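Local coordinates for protein FMN-dependent NADH:quinone oxidoreductase 1 (Bacillus anthracis, PDB 3U7I) that probably reduces quinones with NADH through bound FMN and cleaves the azo bond of aromatic azo compounds to give the corresponding amines, at residues E45-Y50 / L89-S94; N119-R124 / F174-I179; Q183-Q188 / Q200-E205; E32-K35 / N41-I44; D58-S63 / Q79-R84. All blocks are in the same frame, centred on the assembly; numbering follows the deposited sequence.

Contact 1: E45-Y50 / L89-S94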
# COMPACT_ATOMS: atom_id res chain seq x y z
N GLU C 45 -24.36 -1.65 -1.51
CA GLU C 45 -23.64 -1.42 -2.75
C GLU C 45 -22.27 -2.08 -2.66
O GLU C 45 -21.79 -2.35 -1.56
CB GLU C 45 -23.49 0.09 -3.02
CG GLU C 45 -24.81 0.81 -3.11
CD GLU C 45 -24.66 2.29 -3.35
OE1 GLU C 45 -23.50 2.75 -3.53
OE2 GLU C 45 -25.69 2.99 -3.36
N GLN C 46 -21.65 -2.34 -3.80
CA GLN C 46 -20.33 -2.95 -3.84
C GLN C 46 -19.46 -2.33 -4.92
O GLN C 46 -19.89 -2.17 -6.07
CB GLN C 46 -20.42 -4.46 -4.07
CG GLN C 46 -19.07 -5.15 -4.25
CD GLN C 46 -19.15 -6.65 -4.06
OE1 GLN C 46 -20.07 -7.15 -3.41
NE2 GLN C 46 -18.20 -7.38 -4.64
N ILE C 47 -18.23 -1.98 -4.56
CA ILE C 47 -17.25 -1.52 -5.53
C ILE C 47 -16.16 -2.57 -5.64
O ILE C 47 -15.62 -3.03 -4.63
CB ILE C 47 -16.68 -0.11 -5.16
CG1 ILE C 47 -15.67 0.37 -6.21
CG2 ILE C 47 -16.05 -0.12 -3.77
CD1 ILE C 47 -15.16 1.78 -5.95
N ASN C 48 -15.85 -2.96 -6.87
CA ASN C 48 -14.83 -3.96 -7.12
C ASN C 48 -13.56 -3.26 -7.56
O ASN C 48 -13.49 -2.76 -8.68
CB ASN C 48 -15.30 -4.95 -8.18
CG ASN C 48 -16.40 -5.87 -7.68
OD1 ASN C 48 -16.41 -6.30 -6.52
ND2 ASN C 48 -17.35 -6.18 -8.56
N LEU C 49 -12.56 -3.22 -6.68
CA LEU C 49 -11.36 -2.42 -6.91
C LEU C 49 -10.52 -2.91 -8.08
O LEU C 49 -9.73 -2.15 -8.63
CB LEU C 49 -10.50 -2.32 -5.64
CG LEU C 49 -11.20 -1.79 -4.39
CD1 LEU C 49 -10.21 -1.55 -3.25
CD2 LEU C 49 -11.96 -0.51 -4.71
N TYR C 50 -10.68 -4.17 -8.46
CA TYR C 50 -9.91 -4.72 -9.58
C TYR C 50 -10.76 -4.94 -10.84
O TYR C 50 -10.34 -5.62 -11.77
CB TYR C 50 -9.18 -6.01 -9.16
CG TYR C 50 -7.97 -5.71 -8.30
CD1 TYR C 50 -8.09 -5.45 -6.93
CD2 TYR C 50 -6.71 -5.65 -8.87
CE1 TYR C 50 -6.98 -5.15 -6.17
CE2 TYR C 50 -5.60 -5.35 -8.13
CZ TYR C 50 -5.73 -5.10 -6.78
OH TYR C 50 -4.58 -4.80 -6.07
N LEU C 89 -15.96 8.93 -3.82
CA LEU C 89 -15.98 9.59 -2.51
C LEU C 89 -17.40 9.72 -1.98
O LEU C 89 -17.65 9.45 -0.80
CB LEU C 89 -15.34 10.98 -2.60
CG LEU C 89 -15.49 11.90 -1.39
CD1 LEU C 89 -14.82 11.31 -0.15
CD2 LEU C 89 -14.92 13.26 -1.72
N GLN C 90 -18.32 10.15 -2.83
CA GLN C 90 -19.70 10.36 -2.39
C GLN C 90 -20.39 9.04 -2.06
O GLN C 90 -21.22 8.98 -1.14
CB GLN C 90 -20.48 11.22 -3.39
CG GLN C 90 -19.93 12.64 -3.51
CD GLN C 90 -19.87 13.38 -2.17
OE1 GLN C 90 -20.83 13.34 -1.38
NE2 GLN C 90 -18.75 14.06 -1.90
N GLN C 91 -20.03 7.97 -2.78
CA GLN C 91 -20.50 6.62 -2.43
C GLN C 91 -19.99 6.20 -1.04
O GLN C 91 -20.75 5.72 -0.20
CB GLN C 91 -20.11 5.61 -3.50
CG GLN C 91 -20.44 4.15 -3.15
CD GLN C 91 -19.96 3.16 -4.21
OE1 GLN C 91 -18.79 3.15 -4.61
NE2 GLN C 91 -20.88 2.31 -4.68
N PHE C 92 -18.69 6.38 -0.80
CA PHE C 92 -18.10 6.11 0.51
C PHE C 92 -18.82 6.88 1.65
O PHE C 92 -19.17 6.31 2.68
CB PHE C 92 -16.58 6.39 0.50
CG PHE C 92 -15.91 6.15 1.83
CD1 PHE C 92 -15.53 4.87 2.20
CD2 PHE C 92 -15.69 7.19 2.70
CE1 PHE C 92 -14.92 4.64 3.43
CE2 PHE C 92 -15.10 6.97 3.94
CZ PHE C 92 -14.71 5.69 4.30
N LYS C 93 -19.03 8.17 1.46
CA LYS C 93 -19.66 8.98 2.50
C LYS C 93 -21.11 8.58 2.78
O LYS C 93 -21.64 8.87 3.86
CB LYS C 93 -19.57 10.48 2.16
CG LYS C 93 -18.15 11.03 2.23
CD LYS C 93 -18.08 12.53 1.96
CE LYS C 93 -18.80 13.33 3.03
NZ LYS C 93 -18.68 14.80 2.79
N SER C 94 -21.75 7.92 1.83
CA SER C 94 -23.19 7.64 1.93
C SER C 94 -23.48 6.42 2.80
O SER C 94 -24.61 6.22 3.22
CB SER C 94 -23.80 7.42 0.55
OG SER C 94 -23.40 6.17 0.01
O HOH W 1 -20.36 0.41 -6.98
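Q91, on helix 76-94, lays its side-chain amide between E45 and I47 of the edge strand 43-48. On the tightly packed side the amide oxygen rests against the buried hydrocarbon of I47, a van der Waals contact: Q91 OE1 comes to 3.9 Å from I47 CB and 4.1 Å from I47 CD1, and I47 itself is buried against I88 of the same helix and Y116 of helix 111-120. Toward solvent the contact becomes polar. Q91 CG stands anti to the backbone N (chi1 174°) and the chain runs on extended, which carries NE2 across to E45. There Q91 NE2 donates to E45 OE1 over 2.9 Å, nearly straight at 169°. The acceptor lies almost in the amide plane, whereas the donor reaches OE1 on its anti side, somewhat out of the carboxylate plane. NE2 also donates to a water 3.0 Å away, and this water gives a hydrogen bond to Q46 O, tying the helix to the strand backbone. The other carboxylate oxygen, E45 OE2, forms a salt bridge with K6 NZ, which also bonds S94 OG. Held by Q91 NE2 at OE1 and by K6 at OE2, the carboxylate is restrained at both oxygens and probably remains ionised.

Contact 2: N119-R124 / F174-I179; sequences NIMIAR and FNFLGI
The chain passes closest at M121 and L177, whose CA atoms lie 8.1 Å apart, and both segments are helix ends: M121 is the first residue to leave helical angles after helix 111-120, and G178, at phi 118°, does the same after helix 165-177. The side chains between them are apolar and buried. M121, present as selenomethionine, does most of the bridging. Its chain bends at chi3 (64°), turning the terminal methyl toward F176, where CE sits 4.1 Å from F176 CE2 and equally close to CD2 of that ring; the two side chains cross at a slant. Nearer the backbone, M121 CG packs against L177 CD1 at 4.3 Å. One residue earlier, I120 CD1 approaches F174 CE1 at 4.2 Å, obliquely to the ring, and F92 of helix 76-94 touches both of these residues. The outer end of the contact lies at the dimer interface: the ring of F176 meets that of W159 of the second subunit, while M121 packs on N106 of that subunit. Helix 165-177 closes with a Schellman motif, in which I179 N donates to F174 O over 2.7 Å and the weaker G178 N to N175 O bond accompanies it. Two helix C termini thus pack together beside the central sheet of a flavodoxin-like fold.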
# COMPACT_ATOMS: atom_id res chain seq x y z
N ASN C 119 -8.83 8.01 -3.08
CA ASN C 119 -10.11 8.57 -3.55
C ASN C 119 -11.00 9.07 -2.41
O ASN C 119 -11.77 10.02 -2.58
CB ASN C 119 -10.88 7.52 -4.35
CG ASN C 119 -10.41 7.42 -5.79
OD1 ASN C 119 -11.04 7.97 -6.69
ND2 ASN C 119 -9.31 6.70 -6.02
N ILE C 120 -10.90 8.43 -1.24
CA ILE C 120 -11.82 8.71 -0.13
C ILE C 120 -11.22 9.55 1.00
O ILE C 120 -11.97 10.10 1.82
CB ILE C 120 -12.41 7.41 0.45
CG1 ILE C 120 -11.31 6.59 1.14
CG2 ILE C 120 -13.12 6.60 -0.65
CD1 ILE C 120 -11.84 5.54 2.05
N MSE C 121 -9.90 9.66 1.08
CA MSE C 121 -9.30 10.57 2.07
C MSE C 121 -9.08 11.94 1.46
O MSE C 121 -8.02 12.21 0.86
CB MSE C 121 -7.99 10.01 2.64
CG MSE C 121 -8.20 8.81 3.55
SE MSE C 121 -6.54 8.15 4.23
CE MSE C 121 -6.01 9.72 5.27
N ILE C 122 -10.09 12.80 1.61
CA ILE C 122 -10.15 14.09 0.93
C ILE C 122 -10.45 15.20 1.94
O ILE C 122 -11.39 15.09 2.72
CB ILE C 122 -11.26 14.08 -0.17
CG1 ILE C 122 -11.00 12.97 -1.19
CG2 ILE C 122 -11.38 15.43 -0.87
CD1 ILE C 122 -9.75 13.16 -1.98
N ALA C 123 -9.63 16.26 1.92
CA ALA C 123 -9.80 17.37 2.86
C ALA C 123 -11.12 18.09 2.63
O ALA C 123 -11.58 18.23 1.48
CB ALA C 123 -8.62 18.34 2.76
N ARG C 124 -11.74 18.55 3.71
CA ARG C 124 -13.03 19.22 3.64
C ARG C 124 -14.19 18.24 3.36
O ARG C 124 -15.36 18.64 3.34
CB ARG C 124 -13.00 20.35 2.59
CG ARG C 124 -12.29 21.63 3.06
CD ARG C 124 -11.82 22.50 1.90
NE ARG C 124 -12.89 22.78 0.94
CZ ARG C 124 -12.74 22.76 -0.38
NH1 ARG C 124 -13.78 23.03 -1.17
NH2 ARG C 124 -11.56 22.47 -0.92
N PHE C 174 -8.99 4.51 9.32
CA PHE C 174 -10.42 4.63 9.57
C PHE C 174 -10.71 5.25 10.92
O PHE C 174 -11.66 6.02 11.04
CB PHE C 174 -11.18 3.33 9.28
CG PHE C 174 -11.26 3.03 7.81
CD1 PHE C 174 -12.19 3.67 7.02
CD2 PHE C 174 -10.35 2.17 7.21
CE1 PHE C 174 -12.24 3.43 5.66
CE2 PHE C 174 -10.40 1.92 5.86
CZ PHE C 174 -11.34 2.55 5.08
N ASN C 175 -9.87 4.96 11.91
CA ASN C 175 -10.01 5.60 13.22
C ASN C 175 -9.78 7.10 13.10
O ASN C 175 -10.50 7.92 13.68
CB ASN C 175 -9.08 5.00 14.26
CG ASN C 175 -9.37 5.53 15.66
OD1 ASN C 175 -10.14 4.94 16.42
ND2 ASN C 175 -8.76 6.66 16.00
N PHE C 176 -8.77 7.46 12.31
CA PHE C 176 -8.52 8.85 11.99
C PHE C 176 -9.76 9.54 11.39
O PHE C 176 -10.15 10.61 11.84
CB PHE C 176 -7.33 8.98 11.04
CG PHE C 176 -7.16 10.35 10.48
CD1 PHE C 176 -6.92 11.43 11.32
CD2 PHE C 176 -7.23 10.57 9.11
CE1 PHE C 176 -6.75 12.71 10.80
CE2 PHE C 176 -7.07 11.84 8.58
CZ PHE C 176 -6.83 12.91 9.43
N LEU C 177 -10.38 8.91 10.39
CA LEU C 177 -11.56 9.47 9.75
C LEU C 177 -12.73 9.60 10.73
O LEU C 177 -13.64 10.39 10.50
CB LEU C 177 -11.98 8.63 8.54
CG LEU C 177 -11.01 8.63 7.36
CD1 LEU C 177 -11.60 7.94 6.11
CD2 LEU C 177 -10.56 10.06 7.03
N GLY C 178 -12.69 8.83 11.82
CA GLY C 178 -13.74 8.84 12.82
C GLY C 178 -14.44 7.50 12.98
O GLY C 178 -15.33 7.34 13.83
N ILE C 179 -14.06 6.54 12.16
CA ILE C 179 -14.68 5.22 12.19
C ILE C 179 -13.94 4.36 13.22
O ILE C 179 -12.86 3.81 12.97
CB ILE C 179 -14.72 4.57 10.77
CG1 ILE C 179 -15.40 5.54 9.77
CG2 ILE C 179 -15.42 3.22 10.80
CD1 ILE C 179 -15.18 5.20 8.32

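Contact 3: Q183-Q188 / Q200-E205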
# COMPACT_ATOMS: atom_id res chain seq x y z
N GLN C 183 -13.66 -4.14 13.27
CA GLN C 183 -13.36 -5.54 13.51
C GLN C 183 -12.66 -6.10 12.29
O GLN C 183 -13.00 -5.79 11.16
CB GLN C 183 -14.63 -6.35 13.76
CG GLN C 183 -14.36 -7.86 13.76
CD GLN C 183 -15.55 -8.67 14.20
OE1 GLN C 183 -16.69 -8.19 14.20
NE2 GLN C 183 -15.29 -9.92 14.61
N ILE C 184 -11.65 -6.93 12.54
CA ILE C 184 -11.06 -7.72 11.48
C ILE C 184 -11.25 -9.22 11.74
O ILE C 184 -10.98 -9.73 12.84
CB ILE C 184 -9.57 -7.38 11.24
CG1 ILE C 184 -9.00 -8.27 10.14
CG2 ILE C 184 -8.77 -7.49 12.54
CD1 ILE C 184 -7.69 -7.81 9.57
N VAL C 185 -11.76 -9.92 10.73
CA VAL C 185 -11.81 -11.37 10.76
C VAL C 185 -10.62 -11.90 9.94
O VAL C 185 -10.48 -11.60 8.75
CB VAL C 185 -13.14 -11.89 10.22
CG1 VAL C 185 -13.12 -13.42 10.13
CG2 VAL C 185 -14.31 -11.41 11.11
N ARG C 186 -9.76 -12.67 10.59
CA ARG C 186 -8.57 -13.21 9.96
C ARG C 186 -8.75 -14.68 9.58
O ARG C 186 -8.64 -15.58 10.43
CB ARG C 186 -7.35 -13.07 10.87
CG ARG C 186 -6.95 -11.63 11.18
CD ARG C 186 -5.65 -11.58 11.97
NE ARG C 186 -5.26 -10.20 12.26
CZ ARG C 186 -5.80 -9.47 13.22
NH1 ARG C 186 -6.77 -9.96 13.98
NH2 ARG C 186 -5.38 -8.23 13.42
N ALA C 187 -9.02 -14.93 8.30
CA ALA C 187 -9.02 -16.28 7.77
C ALA C 187 -7.56 -16.63 7.50
O ALA C 187 -7.13 -16.74 6.35
CB ALA C 187 -9.84 -16.37 6.51
N GLN C 188 -6.80 -16.79 8.58
CA GLN C 188 -5.35 -16.90 8.51
C GLN C 188 -4.85 -18.34 8.52
O GLN C 188 -5.59 -19.26 8.87
CB GLN C 188 -4.73 -16.15 9.69
CG GLN C 188 -5.28 -16.61 11.04
CD GLN C 188 -4.69 -15.83 12.20
OE1 GLN C 188 -3.94 -14.88 12.01
NE2 GLN C 188 -5.03 -16.25 13.42
N GLN C 200 -14.23 -22.86 8.27
CA GLN C 200 -15.23 -23.02 9.33
C GLN C 200 -15.04 -22.07 10.51
O GLN C 200 -16.01 -21.57 11.08
CB GLN C 200 -15.28 -24.48 9.82
CG GLN C 200 -15.76 -25.47 8.76
CD GLN C 200 -17.15 -25.13 8.22
OE1 GLN C 200 -18.02 -24.64 8.95
NE2 GLN C 200 -17.36 -25.40 6.93
N ASN C 201 -13.78 -21.80 10.87
CA ASN C 201 -13.51 -20.83 11.92
C ASN C 201 -13.90 -19.41 11.52
O ASN C 201 -14.47 -18.66 12.31
CB ASN C 201 -12.04 -20.90 12.34
CG ASN C 201 -11.75 -22.09 13.24
OD1 ASN C 201 -12.54 -22.41 14.13
ND2 ASN C 201 -10.61 -22.74 13.01
N ALA C 202 -13.60 -19.06 10.27
CA ALA C 202 -13.92 -17.75 9.71
C ALA C 202 -15.42 -17.59 9.52
O ALA C 202 -15.98 -16.53 9.82
CB ALA C 202 -13.21 -17.54 8.40
N TYR C 203 -16.08 -18.64 9.03
CA TYR C 203 -17.53 -18.62 8.90
C TYR C 203 -18.19 -18.27 10.23
O TYR C 203 -19.12 -17.46 10.26
CB TYR C 203 -18.06 -19.98 8.42
CG TYR C 203 -17.75 -20.31 6.97
CD1 TYR C 203 -17.34 -19.32 6.08
CD2 TYR C 203 -17.90 -21.61 6.50
CE1 TYR C 203 -17.06 -19.63 4.75
CE2 TYR C 203 -17.63 -21.92 5.18
CZ TYR C 203 -17.21 -20.94 4.31
OH TYR C 203 -16.95 -21.27 3.00
N LYS C 204 -17.72 -18.86 11.32
CA LYS C 204 -18.33 -18.62 12.63
C LYS C 204 -18.18 -17.17 13.07
O LYS C 204 -19.13 -16.55 13.55
CB LYS C 204 -17.76 -19.54 13.70
CG LYS C 204 -18.55 -19.47 15.01
CD LYS C 204 -17.66 -19.75 16.22
CE LYS C 204 -18.36 -19.40 17.52
NZ LYS C 204 -17.40 -19.34 18.67
N GLU C 205 -16.97 -16.63 12.91
CA GLU C 205 -16.70 -15.24 13.25
C GLU C 205 -17.53 -14.24 12.44
O GLU C 205 -17.97 -13.21 12.97
CB GLU C 205 -15.23 -14.91 13.04
CG GLU C 205 -14.30 -15.59 14.00
CD GLU C 205 -12.93 -14.94 13.99
OE1 GLU C 205 -11.93 -15.67 13.83
OE2 GLU C 205 -12.87 -13.69 14.14
O HOH W 2 -12.71 -10.80 14.67
O HOH W 3 -17.24 -12.01 15.07
O HOH W 4 -9.92 -13.36 13.33
O HOH W 5 -10.97 -16.77 11.84
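V185 and E205, with A187 and A202, form a strand-on-helix contact of the flavodoxin-like fold: edge strand 181-187 of the parallel sheet is covered by the last helix, 195-214. The local axes run at 166°, close to antiparallel, and come within 8.1 Å, as expected when a chain leaves a strand and returns along its face. The dry part is small. A187 CB meets A202 CB at 4.0 Å, and the lack of longer side chains lets the backbones draw together, their CA atoms being 5.5 Å apart. V185 turns both methyls to E205, CG1 lying 3.9 Å from its CB, as the two side chains lie alongside, pointing opposite ways. V26 of helix 22-37 also packs on A202. A187 lies close to V22, a residue predicted to bind FMN, so this end of the contact probably borders the cofactor site. Beyond the methyls the contact becomes wet. With CG of E205 anti to its carbonyl carbon (chi1 -68°) and the rest extended, the carboxylate reaches over the strand, yet no direct hydrogen bond joins the two segments. Four waters bridge them instead. One accepts from R186 N and donates to E205 OE2; another links Q183 NE2 to E205 O. A third accepts from Q183 NE2 at 2.7 Å and donates to both I184 O and E205 OE2, the latter at 2.9 Å.

Contact 4: E32-K35 / N41-I44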
# COMPACT_ATOMS: atom_id res chain seq x y z
N GLU C 32 -24.59 -13.59 3.03
CA GLU C 32 -25.80 -14.40 3.17
C GLU C 32 -26.38 -14.26 4.58
O GLU C 32 -27.58 -14.03 4.76
CB GLU C 32 -25.49 -15.87 2.87
CG GLU C 32 -26.69 -16.79 2.93
CD GLU C 32 -26.34 -18.24 2.63
OE1 GLU C 32 -25.17 -18.53 2.28
OE2 GLU C 32 -27.24 -19.10 2.76
N SER C 33 -25.51 -14.39 5.57
CA SER C 33 -25.87 -14.24 6.98
C SER C 33 -26.40 -12.83 7.31
O SER C 33 -27.45 -12.67 7.96
CB SER C 33 -24.66 -14.59 7.85
OG SER C 33 -24.97 -14.52 9.23
N TYR C 34 -25.67 -11.81 6.85
CA TYR C 34 -26.05 -10.42 7.02
C TYR C 34 -27.43 -10.13 6.42
O TYR C 34 -28.29 -9.54 7.09
CB TYR C 34 -25.01 -9.53 6.34
CG TYR C 34 -25.06 -8.06 6.67
CD1 TYR C 34 -25.00 -7.61 7.99
CD2 TYR C 34 -25.09 -7.11 5.66
CE1 TYR C 34 -25.01 -6.24 8.29
CE2 TYR C 34 -25.10 -5.75 5.94
CZ TYR C 34 -25.06 -5.32 7.27
OH TYR C 34 -25.07 -3.97 7.54
N LYS C 35 -27.63 -10.55 5.17
CA LYS C 35 -28.89 -10.28 4.47
C LYS C 35 -30.13 -10.83 5.21
O LYS C 35 -31.23 -10.30 5.03
CB LYS C 35 -28.84 -10.81 3.04
CG LYS C 35 -28.02 -9.95 2.08
CD LYS C 35 -28.21 -10.43 0.64
CE LYS C 35 -27.17 -9.85 -0.31
NZ LYS C 35 -27.55 -8.55 -0.94
N ASN C 41 -34.94 -1.43 5.69
CA ASN C 41 -34.49 -0.11 5.26
C ASN C 41 -33.06 -0.10 4.74
O ASN C 41 -32.60 0.89 4.16
CB ASN C 41 -34.67 0.93 6.37
CG ASN C 41 -33.83 0.63 7.60
OD1 ASN C 41 -32.91 -0.19 7.58
ND2 ASN C 41 -34.15 1.33 8.69
N GLU C 42 -32.35 -1.21 4.93
CA GLU C 42 -30.93 -1.29 4.58
C GLU C 42 -30.71 -1.64 3.12
O GLU C 42 -31.28 -2.62 2.62
CB GLU C 42 -30.22 -2.35 5.45
CG GLU C 42 -28.71 -2.38 5.26
CD GLU C 42 -28.01 -1.27 6.04
OE1 GLU C 42 -28.66 -0.66 6.92
OE2 GLU C 42 -26.81 -1.01 5.79
N THR C 43 -29.88 -0.86 2.44
CA THR C 43 -29.47 -1.21 1.09
C THR C 43 -27.98 -1.53 1.06
O THR C 43 -27.24 -1.23 2.01
CB THR C 43 -29.80 -0.10 0.06
OG1 THR C 43 -29.29 1.15 0.53
CG2 THR C 43 -31.30 0.02 -0.15
N ILE C 44 -27.53 -2.14 -0.02
CA ILE C 44 -26.13 -2.55 -0.13
C ILE C 44 -25.56 -2.23 -1.50
O ILE C 44 -26.20 -2.48 -2.53
CB ILE C 44 -25.96 -4.06 0.15
CG1 ILE C 44 -26.52 -4.42 1.54
CG2 ILE C 44 -24.51 -4.47 -0.01
CD1 ILE C 44 -26.48 -5.91 1.86
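Y34 meets I44 and E42 within a beta-alpha-beta crossover, in which helix 22-37 leads from strand 6-11 to strand 43-48. Its side chain leaves the helix with CG anti to the backbone N (chi1 -167°), and Y34 CB is still 5.9 Å from I44 CD1. Contact begins farther out along the ring: CD2 lies 4.2 Å from I44 CD1, and CE2 stays almost as close, at 4.3 Å. The methyl sits at the ring edge, near its plane, so it packs beside the tyrosine and not over a face. At the tip, Y34 OH approaches E42 OE2 only to 3.9 Å, with ring and carboxylate planes 75° apart. Both oxygens instead bond T7 OG1 on strand 6-11, and this shared hydroxyl, lying between them, links the helix to the loop residue just before strand 43-48. L213 of helix 195-214 also packs on Y34. The same I44 methyl has a second neighbour from the helix: K35, bent at chi4, brings NZ to 4.0 Å from I44 CD1.

Contact 5: D58-S63 / Q79-R84; sequences DKTVLS and QKVTER
V61 and V81 meet with no flat group between them, so neither a ring face nor a ring edge takes part; the nearby carboxylate of D58 serves its own helix. D58 is the N-cap of helix 59-68. The main capping bond runs from V61 N to D58 OD1 over 3.1 Å at 159°, nearly end-on to the C-O bond, and T60 N gives the same oxygen a weak second one. These bonds cap the first turn, from which two side chains reach helix 76-94. V61 CG2 lies 3.8 Å from V81 CG2, the closest approach, and the two valines cross at about a right angle. V81 has chi1 63°, which sets CG1 between its backbone N and carbonyl carbon and sends CG2 to the far side from N, toward V61. On the flank, T60 CG2 comes to 4.4 Å from V81 CG1. The CA atoms of V61 and V81 are 7.2 Å apart. M85 and P55 pack around the valines, and L62 packs on K15 of the second subunit. Between the two segments the contact is methyl on methyl, so their cohesion is hydrophobic and non-directional; directional bonds come from the D58 cap and, between the helices, from S63 OG with E78 OE2.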
# COMPACT_ATOMS: atom_id res chain seq x y z
N ASP C 58 -2.08 10.16 -10.49
CA ASP C 58 -0.97 10.34 -11.44
C ASP C 58 -0.77 11.82 -11.78
O ASP C 58 -1.40 12.69 -11.16
CB ASP C 58 -1.18 9.50 -12.71
CG ASP C 58 -2.52 9.78 -13.40
OD1 ASP C 58 -3.10 10.87 -13.19
OD2 ASP C 58 -3.00 8.90 -14.15
N LYS C 59 0.10 12.10 -12.74
CA LYS C 59 0.33 13.48 -13.21
C LYS C 59 -0.98 14.23 -13.48
O LYS C 59 -1.11 15.40 -13.14
CB LYS C 59 1.19 13.49 -14.48
CG LYS C 59 2.60 12.98 -14.31
CD LYS C 59 3.36 13.03 -15.62
CE LYS C 59 4.61 12.16 -15.56
NZ LYS C 59 5.47 12.30 -16.78
N THR C 60 -1.94 13.55 -14.10
CA THR C 60 -3.19 14.21 -14.49
C THR C 60 -4.05 14.59 -13.28
O THR C 60 -4.63 15.66 -13.26
CB THR C 60 -4.01 13.36 -15.49
OG1 THR C 60 -3.20 13.02 -16.62
CG2 THR C 60 -5.23 14.13 -15.97
N VAL C 61 -4.13 13.70 -12.29
CA VAL C 61 -4.90 13.96 -11.07
C VAL C 61 -4.29 15.10 -10.24
O VAL C 61 -5.02 15.96 -9.72
CB VAL C 61 -5.05 12.68 -10.21
CG1 VAL C 61 -5.63 13.01 -8.83
CG2 VAL C 61 -5.90 11.64 -10.92
N LEU C 62 -2.96 15.10 -10.11
CA LEU C 62 -2.24 16.14 -9.38
C LEU C 62 -2.42 17.49 -10.06
O LEU C 62 -2.56 18.53 -9.41
CB LEU C 62 -0.76 15.78 -9.24
CG LEU C 62 -0.45 14.52 -8.44
CD1 LEU C 62 1.03 14.13 -8.54
CD2 LEU C 62 -0.86 14.73 -7.00
N SER C 63 -2.41 17.47 -11.39
CA SER C 63 -2.70 18.66 -12.19
C SER C 63 -4.14 19.16 -11.97
O SER C 63 -4.38 20.35 -11.75
CB SER C 63 -2.46 18.36 -13.67
OG SER C 63 -2.90 19.42 -14.49
N GLN C 79 -11.24 16.75 -16.00
CA GLN C 79 -12.64 16.78 -15.61
C GLN C 79 -13.18 15.36 -15.43
O GLN C 79 -13.81 15.04 -14.41
CB GLN C 79 -13.45 17.53 -16.68
CG GLN C 79 -14.94 17.55 -16.46
CD GLN C 79 -15.70 17.91 -17.72
OE1 GLN C 79 -15.17 18.57 -18.62
NE2 GLN C 79 -16.95 17.46 -17.80
N LYS C 80 -12.91 14.50 -16.40
CA LYS C 80 -13.43 13.13 -16.42
C LYS C 80 -12.91 12.28 -15.25
O LYS C 80 -13.68 11.55 -14.63
CB LYS C 80 -13.11 12.46 -17.76
CG LYS C 80 -13.55 11.01 -17.87
CD LYS C 80 -12.81 10.31 -19.00
CE LYS C 80 -12.88 8.79 -18.88
NZ LYS C 80 -11.95 8.09 -19.83
N VAL C 81 -11.62 12.38 -14.95
CA VAL C 81 -11.07 11.60 -13.84
C VAL C 81 -11.56 12.08 -12.47
O VAL C 81 -11.94 11.26 -11.63
CB VAL C 81 -9.51 11.49 -13.88
CG1 VAL C 81 -8.86 12.86 -13.74
CG2 VAL C 81 -9.01 10.52 -12.79
N THR C 82 -11.60 13.40 -12.26
CA THR C 82 -12.09 13.97 -10.99
C THR C 82 -13.58 13.72 -10.73
O THR C 82 -14.01 13.60 -9.57
CB THR C 82 -11.76 15.49 -10.83
OG1 THR C 82 -12.23 16.22 -11.97
CG2 THR C 82 -10.25 15.71 -10.68
N GLU C 83 -14.38 13.66 -11.80
CA GLU C 83 -15.79 13.31 -11.68
C GLU C 83 -15.96 11.89 -11.14
O GLU C 83 -16.82 11.64 -10.29
CB GLU C 83 -16.50 13.47 -13.03
CG GLU C 83 -16.89 14.91 -13.33
CD GLU C 83 -17.23 15.15 -14.80
OE1 GLU C 83 -17.50 14.17 -15.53
OE2 GLU C 83 -17.22 16.33 -15.22
N ARG C 84 -15.14 10.96 -11.63
CA ARG C 84 -15.15 9.59 -11.14
C ARG C 84 -14.64 9.49 -9.68
O ARG C 84 -15.20 8.74 -8.87
CB ARG C 84 -14.34 8.68 -12.08
CG ARG C 84 -14.21 7.24 -11.61
CD ARG C 84 -15.57 6.59 -11.39
NE ARG C 84 -15.40 5.24 -10.85
CZ ARG C 84 -16.31 4.59 -10.13
NH1 ARG C 84 -17.48 5.17 -9.85
NH2 ARG C 84 -16.04 3.37 -9.67

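In the fold
From the N terminus, contact 4 closes first, a short loop joining the end of helix 22-37 to the start of strand 43-48. The same strand then opens contact 1, which closes on helix 76-94 at the far end of a long excursion. Contact 5 lies wholly within that excursion, pairing helix 59-68 with an earlier part of helix 76-94; I47 touches R84 between the two. Contacts 2 and 3 follow in series, and no loops cross. Contact 2 joins helices 111-120 and 165-177 and meets contact 1 through F92, I120 and F174. Contact 3 secures strand 181-187, so contacts 1 and 3 involve the two outermost strands of the parallel sheet, their centres about 23 Å apart.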